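Side-chain contact in pectate lyase 47 (Bacillus sp. TS-47, PDB 1VBL), which probably cleaves the pectate of plant cell walls by calcium-dependent elimination, as a thermostable, secreted member of polysaccharide lyase family 1: residues A[342-347]-A[372-377]. Sequence-based numbering, arbitrary orientation.
Sequences IKVWSK and ASYNES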
# COMPACT_ATOMS: atom_id res chain seq x y z
N ILE A 342 8.11 8.78 -14.40
CA ILE A 342 7.68 7.47 -14.86
C ILE A 342 8.92 6.59 -14.97
O ILE A 342 9.97 7.05 -15.38
CB ILE A 342 7.01 7.52 -16.25
CG1 ILE A 342 5.69 8.30 -16.17
CG2 ILE A 342 6.76 6.10 -16.77
CD1 ILE A 342 4.97 8.41 -17.50
N LYS A 343 8.79 5.33 -14.56
CA LYS A 343 9.90 4.40 -14.64
C LYS A 343 9.33 3.14 -15.26
O LYS A 343 8.23 2.71 -14.90
CB LYS A 343 10.47 4.13 -13.24
CG LYS A 343 11.87 3.54 -13.24
CD LYS A 343 12.52 3.72 -11.88
CE LYS A 343 13.97 3.23 -11.88
NZ LYS A 343 14.62 3.46 -10.56
N VAL A 344 10.06 2.54 -16.19
CA VAL A 344 9.57 1.34 -16.85
C VAL A 344 10.38 0.09 -16.52
O VAL A 344 11.61 0.12 -16.55
CB VAL A 344 9.55 1.52 -18.39
CG1 VAL A 344 8.98 0.28 -19.06
CG2 VAL A 344 8.73 2.75 -18.76
N TRP A 345 9.68 -0.99 -16.20
CA TRP A 345 10.32 -2.26 -15.88
C TRP A 345 9.75 -3.34 -16.79
O TRP A 345 8.83 -4.06 -16.42
CB TRP A 345 10.06 -2.65 -14.42
CG TRP A 345 10.25 -1.54 -13.42
CD1 TRP A 345 9.31 -0.65 -12.98
CD2 TRP A 345 11.46 -1.21 -12.72
NE1 TRP A 345 9.85 0.20 -12.05
CE2 TRP A 345 11.17 -0.12 -11.87
CE3 TRP A 345 12.76 -1.73 -12.73
CZ2 TRP A 345 12.14 0.46 -11.04
CZ3 TRP A 345 13.72 -1.16 -11.91
CH2 TRP A 345 13.40 -0.07 -11.07
N SER A 346 10.30 -3.44 -18.00
CA SER A 346 9.83 -4.44 -18.96
C SER A 346 10.85 -4.60 -20.08
O SER A 346 11.81 -3.85 -20.17
CB SER A 346 8.50 -4.00 -19.57
OG SER A 346 8.04 -4.93 -20.53
N LYS A 347 10.64 -5.60 -20.93
CA LYS A 347 11.52 -5.85 -22.06
C LYS A 347 10.81 -5.50 -23.36
O LYS A 347 11.40 -5.53 -24.43
CB LYS A 347 11.96 -7.32 -22.09
CG LYS A 347 12.80 -7.73 -20.89
CD LYS A 347 13.20 -9.19 -20.96
CE LYS A 347 14.09 -9.55 -19.78
NZ LYS A 347 14.53 -10.98 -19.84
N ALA A 372 5.99 11.41 -23.07
CA ALA A 372 6.94 12.00 -24.02
C ALA A 372 8.20 12.40 -23.26
O ALA A 372 9.32 12.19 -23.73
CB ALA A 372 6.32 13.22 -24.70
N SER A 373 8.01 12.98 -22.08
CA SER A 373 9.14 13.40 -21.26
C SER A 373 10.03 12.20 -20.94
O SER A 373 11.25 12.27 -21.04
CB SER A 373 8.64 14.05 -19.97
OG SER A 373 9.73 14.41 -19.14
N TYR A 374 9.40 11.09 -20.57
CA TYR A 374 10.13 9.88 -20.25
C TYR A 374 10.90 9.37 -21.48
O TYR A 374 12.10 9.10 -21.40
CB TYR A 374 9.17 8.78 -19.78
CG TYR A 374 9.79 7.41 -19.77
CD1 TYR A 374 10.57 6.97 -18.70
CD2 TYR A 374 9.68 6.57 -20.88
CE1 TYR A 374 11.21 5.73 -18.73
CE2 TYR A 374 10.32 5.34 -20.93
CZ TYR A 374 11.09 4.93 -19.85
OH TYR A 374 11.74 3.72 -19.91
N ASN A 375 10.20 9.26 -22.60
CA ASN A 375 10.81 8.77 -23.84
C ASN A 375 12.03 9.55 -24.33
O ASN A 375 12.99 8.95 -24.81
CB ASN A 375 9.77 8.73 -24.97
CG ASN A 375 8.75 7.63 -24.78
OD1 ASN A 375 9.02 6.61 -24.15
ND2 ASN A 375 7.57 7.82 -25.36
N GLU A 376 11.98 10.87 -24.21
CA GLU A 376 13.08 11.72 -24.67
C GLU A 376 14.39 11.48 -23.95
O GLU A 376 15.46 11.68 -24.53
CB GLU A 376 12.70 13.19 -24.51
CG GLU A 376 11.60 13.68 -25.42
CD GLU A 376 11.33 15.16 -25.24
OE1 GLU A 376 12.28 15.96 -25.35
OE2 GLU A 376 10.16 15.53 -24.97
N SER A 377 14.32 11.05 -22.70
CA SER A 377 15.53 10.83 -21.91
C SER A 377 15.85 9.38 -21.58
O SER A 377 16.82 9.10 -20.87
CB SER A 377 15.44 11.63 -20.60
OG SER A 377 15.19 13.00 -20.86
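Tyr374 lays its phenol alongside strand 342-345 and alone represents the helix, facing Ile342 and Val344. The apolar part is clearest at Val344. Its CG2 lies 3.4 Å from Tyr374 CZ, while Tyr374 CE2 and CE1 are only slightly farther, which puts this one methyl branch against the phenol end of the ring, approached obliquely; the two side chains cross at about a right angle. Nearer the helix backbone, Ile342 CB and Tyr374 CB stand 4.3 Å apart, a looser approach at the stem of both side chains. The polar atoms form no hydrogen bond between the segments; Ile342 O merely packs at 3.4 Å from Tyr374 CD1, also obliquely to the ring. Tyr374 OH, 3.4 Å from Val344 CG2, is hydrogen-bonded to Leu380 O beyond the helix. CG of Tyr374 is turned anti to the backbone N (chi1 165°), which sends the ring along the strand, from the level of Ile342 to that of Val344. The axes of strand 342-345 and helix 372-377 approach to 9.0 Å at an angle of 62°. Replacing this tyrosine with an alanine would probably leave the CG2 methyl of Val344 without its aromatic partner and Leu380 O without the hydroxyl it now pairs with. The strand is an outermost one of a parallel sheet, paired with strand 315-318, in the parallel beta-helix characteristic of pectate lyases, and the helix packs against the side of the strand that bears Ile342 and Val344, opposite Lys343 and Trp345, away from the calcium site. With no bond or charge pair across the 159 Å² interface, helix and strand are joined by van der Waals packing, and the hydrogen bond to Leu380 is likely to hold the phenol in position for it.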